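Local coordinates for ATP-dependent CLP protease, putative (Plasmodium falciparum, PDB 2F6I), which probably hydrolyses proteins to small peptides in an ATP-dependent manner, as the serine-protease subunit of a Clp complex of the malaria parasite, at residues C[160-165]-C[174-179]. Sequence-based numbering, arbitrary orientation.
Sequences LLYHYL and ETIEKD
Tyr162 and Ile176 mark the closest backbone approach between helical segments 160-165 and 174-179, their CA atoms 6.2 Å apart. The segment axes pass 9.2 Å from each other, with N-to-C directions at 123°, nearer to perpendicular than to antiparallel. Tyr162 lays one ring face against the second helix: CA of Glu177 stands 4.1 Å from the ring centroid and 9° off its normal, a CH-pi contact that lets a broad flat side chain cover the backbone itself. The Glu177 chain leaves its CA with CG trans to the backbone nitrogen (chi1 176°) and stays extended, crossing the ring at about a right angle, CB and CG passing near CE2. Its methylenes suit the aromatic surface, while its carboxylate reaches on to a salt bridge with Lys152 of a neighbouring subunit. Ile176 fills the angle between Tyr162 and Leu165 with its two branches: CG2 lies 3.5 Å from CD1 of Tyr162 and 3.7 Å from CD2 of Leu165, and its CD1 also meets Leu165 CD2, at 3.9 Å. Branched aliphatic chains suit this buried, apolar corner, and Leu165 extends it to Ala116 on helix 109-116. The Tyr162 side chain lies about 7 Å from that of His134, the predicted active-site histidine. Two consecutive helices, 151-169 and 173-181, thus pack at a steep angle across a short turn in the ClpP (peptidase S14) fold of this catalytic domain.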
ATOM      1  N   LEU C 160     -36.868 -13.377 -12.175  1.00 54.02           N
ATOM      2  CA  LEU C 160     -37.701 -13.824 -11.067  1.00 52.34           C
ATOM      3  C   LEU C 160     -38.107 -12.624 -10.218  1.00 51.57           C
ATOM      4  O   LEU C 160     -39.247 -12.531  -9.763  1.00 52.63           O
ATOM      5  CB  LEU C 160     -36.937 -14.848 -10.222  1.00 52.26           C
ATOM      6  CG  LEU C 160     -37.669 -15.494  -9.041  1.00 53.37           C
ATOM      7  CD1 LEU C 160     -38.965 -16.131  -9.518  1.00 54.57           C
ATOM      8  CD2 LEU C 160     -36.770 -16.538  -8.396  1.00 50.44           C
ATOM      9  N   LEU C 161     -37.171 -11.703 -10.008  1.00 50.36           N
ATOM     10  CA  LEU C 161     -37.456 -10.506  -9.226  1.00 48.80           C
ATOM     11  C   LEU C 161     -38.582  -9.764  -9.938  1.00 49.07           C
ATOM     12  O   LEU C 161     -39.552  -9.338  -9.311  1.00 47.89           O
ATOM     13  CB  LEU C 161     -36.204  -9.623  -9.129  1.00 47.63           C
ATOM     14  CG  LEU C 161     -36.236  -8.359  -8.255  1.00 50.17           C
ATOM     15  CD1 LEU C 161     -34.825  -7.843  -8.066  1.00 49.43           C
ATOM     16  CD2 LEU C 161     -37.105  -7.285  -8.891  1.00 50.57           C
ATOM     17  N   TYR C 162     -38.451  -9.623 -11.254  1.00 50.39           N
ATOM     18  CA  TYR C 162     -39.459  -8.938 -12.053  1.00 51.48           C
ATOM     19  C   TYR C 162     -40.833  -9.578 -11.873  1.00 51.81           C
ATOM     20  O   TYR C 162     -41.823  -8.876 -11.682  1.00 51.72           O
ATOM     21  CB  TYR C 162     -39.075  -8.946 -13.539  1.00 52.68           C
ATOM     22  CG  TYR C 162     -37.797  -8.197 -13.865  1.00 53.01           C
ATOM     23  CD1 TYR C 162     -37.444  -7.043 -13.162  1.00 54.05           C
ATOM     24  CD2 TYR C 162     -36.952  -8.628 -14.888  1.00 53.00           C
ATOM     25  CE1 TYR C 162     -36.279  -6.338 -13.469  1.00 54.38           C
ATOM     26  CE2 TYR C 162     -35.786  -7.931 -15.204  1.00 53.23           C
ATOM     27  CZ  TYR C 162     -35.454  -6.787 -14.490  1.00 54.95           C
ATOM     28  OH  TYR C 162     -34.294  -6.101 -14.783  1.00 55.94           O
ATOM     29  N   HIS C 163     -40.893 -10.908 -11.929  1.00 52.53           N
ATOM     30  CA  HIS C 163     -42.164 -11.607 -11.763  1.00 53.75           C
ATOM     31  C   HIS C 163     -42.821 -11.306 -10.421  1.00 53.08           C
ATOM     32  O   HIS C 163     -44.026 -11.056 -10.360  1.00 52.62           O
ATOM     33  CB  HIS C 163     -41.981 -13.120 -11.913  1.00 56.75           C
ATOM     34  CG  HIS C 163     -41.916 -13.582 -13.335  1.00 62.51           C
ATOM     35  ND1 HIS C 163     -40.813 -13.374 -14.136  1.00 64.58           N
ATOM     36  CD2 HIS C 163     -42.829 -14.216 -14.108  1.00 63.23           C
ATOM     37  CE1 HIS C 163     -41.051 -13.862 -15.342  1.00 64.43           C
ATOM     38  NE2 HIS C 163     -42.266 -14.378 -15.352  1.00 64.21           N
ATOM     39  N   TYR C 164     -42.037 -11.337  -9.347  1.00 50.88           N
ATOM     40  CA  TYR C 164     -42.574 -11.057  -8.022  1.00 49.41           C
ATOM     41  C   TYR C 164     -43.073  -9.624  -7.917  1.00 48.97           C
ATOM     42  O   TYR C 164     -44.113  -9.368  -7.309  1.00 48.73           O
ATOM     43  CB  TYR C 164     -41.519 -11.319  -6.944  1.00 50.04           C
ATOM     44  CG  TYR C 164     -41.382 -12.777  -6.570  1.00 51.33           C
ATOM     45  CD1 TYR C 164     -40.151 -13.428  -6.645  1.00 50.39           C
ATOM     46  CD2 TYR C 164     -42.491 -13.511  -6.142  1.00 51.68           C
ATOM     47  CE1 TYR C 164     -40.025 -14.773  -6.304  1.00 51.88           C
ATOM     48  CE2 TYR C 164     -42.377 -14.856  -5.800  1.00 52.13           C
ATOM     49  CZ  TYR C 164     -41.143 -15.480  -5.883  1.00 52.89           C
ATOM     50  OH  TYR C 164     -41.029 -16.810  -5.547  1.00 55.08           O
ATOM     51  N   LEU C 165     -42.337  -8.685  -8.505  1.00 48.77           N
ATOM     52  CA  LEU C 165     -42.749  -7.289  -8.456  1.00 48.75           C
ATOM     53  C   LEU C 165     -44.031  -7.124  -9.260  1.00 49.98           C
ATOM     54  O   LEU C 165     -44.921  -6.357  -8.891  1.00 50.56           O
ATOM     55  CB  LEU C 165     -41.668  -6.377  -9.034  1.00 45.21           C
ATOM     56  CG  LEU C 165     -42.025  -4.891  -8.927  1.00 44.07           C
ATOM     57  CD1 LEU C 165     -42.160  -4.517  -7.459  1.00 44.64           C
ATOM     58  CD2 LEU C 165     -40.961  -4.037  -9.598  1.00 44.66           C
ATOM     59  N   GLU C 174     -43.100  -7.215 -18.670  1.00 61.54           N
ATOM     60  CA  GLU C 174     -42.477  -6.439 -19.739  1.00 61.95           C
ATOM     61  C   GLU C 174     -42.240  -5.005 -19.282  1.00 59.81           C
ATOM     62  O   GLU C 174     -41.145  -4.462 -19.446  1.00 58.60           O
ATOM     63  CB  GLU C 174     -43.363  -6.433 -20.988  1.00 64.58           C
ATOM     64  CG  GLU C 174     -43.480  -7.779 -21.684  1.00 67.66           C
ATOM     65  CD  GLU C 174     -44.032  -8.859 -20.774  1.00 69.84           C
ATOM     66  OE1 GLU C 174     -45.152  -8.683 -20.245  1.00 68.76           O
ATOM     67  OE2 GLU C 174     -43.343  -9.884 -20.590  1.00 70.93           O
ATOM     68  N   THR C 175     -43.275  -4.395 -18.714  1.00 57.58           N
ATOM     69  CA  THR C 175     -43.180  -3.024 -18.230  1.00 56.54           C
ATOM     70  C   THR C 175     -42.098  -2.915 -17.160  1.00 55.95           C
ATOM     71  O   THR C 175     -41.263  -2.011 -17.203  1.00 54.56           O
ATOM     72  CB  THR C 175     -44.521  -2.549 -17.636  1.00 56.26           C
ATOM     73  OG1 THR C 175     -45.520  -2.537 -18.662  1.00 56.99           O
ATOM     74  CG2 THR C 175     -44.383  -1.150 -17.051  1.00 53.80           C
ATOM     75  N   ILE C 176     -42.119  -3.844 -16.206  1.00 55.50           N
ATOM     76  CA  ILE C 176     -41.146  -3.856 -15.118  1.00 55.24           C
ATOM     77  C   ILE C 176     -39.725  -3.886 -15.666  1.00 56.21           C
ATOM     78  O   ILE C 176     -38.894  -3.052 -15.310  1.00 56.28           O
ATOM     79  CB  ILE C 176     -41.327  -5.091 -14.201  1.00 54.50           C
ATOM     80  CG1 ILE C 176     -42.751  -5.130 -13.638  1.00 53.77           C
ATOM     81  CG2 ILE C 176     -40.303  -5.053 -13.072  1.00 52.33           C
ATOM     82  CD1 ILE C 176     -43.122  -3.932 -12.792  1.00 53.43           C
ATOM     83  N   GLU C 177     -39.454  -4.854 -16.534  1.00 55.86           N
ATOM     84  CA  GLU C 177     -38.128  -4.991 -17.115  1.00 57.22           C
ATOM     85  C   GLU C 177     -37.698  -3.751 -17.894  1.00 57.29           C
ATOM     86  O   GLU C 177     -36.584  -3.256 -17.716  1.00 58.06           O
ATOM     87  CB  GLU C 177     -38.078  -6.227 -18.010  1.00 59.09           C
ATOM     88  CG  GLU C 177     -36.763  -6.408 -18.734  1.00 62.43           C
ATOM     89  CD  GLU C 177     -36.515  -7.848 -19.118  1.00 65.80           C
ATOM     90  OE1 GLU C 177     -37.477  -8.524 -19.545  1.00 68.41           O
ATOM     91  OE2 GLU C 177     -35.357  -8.300 -19.001  1.00 67.45           O
ATOM     92  N   LYS C 178     -38.575  -3.248 -18.755  1.00 56.43           N
ATOM     93  CA  LYS C 178     -38.254  -2.060 -19.535  1.00 56.84           C
ATOM     94  C   LYS C 178     -37.896  -0.912 -18.595  1.00 56.54           C
ATOM     95  O   LYS C 178     -36.898  -0.222 -18.798  1.00 56.29           O
ATOM     96  CB  LYS C 178     -39.439  -1.668 -20.420  1.00 55.90           C
ATOM     97  N   ASP C 179     -38.711  -0.717 -17.562  1.00 56.91           N
ATOM     98  CA  ASP C 179     -38.465   0.352 -16.602  1.00 58.11           C
ATOM     99  C   ASP C 179     -37.149   0.174 -15.857  1.00 58.07           C
ATOM    100  O   ASP C 179     -36.424   1.141 -15.630  1.00 58.38           O
ATOM    101  CB  ASP C 179     -39.616   0.455 -15.596  1.00 58.25           C
ATOM    102  CG  ASP C 179     -40.879   1.018 -16.215  1.00 59.32           C
ATOM    103  OD1 ASP C 179     -40.761   1.903 -17.091  1.00 58.87           O
ATOM    104  OD2 ASP C 179     -41.985   0.589 -15.822  1.00 59.80           O
TER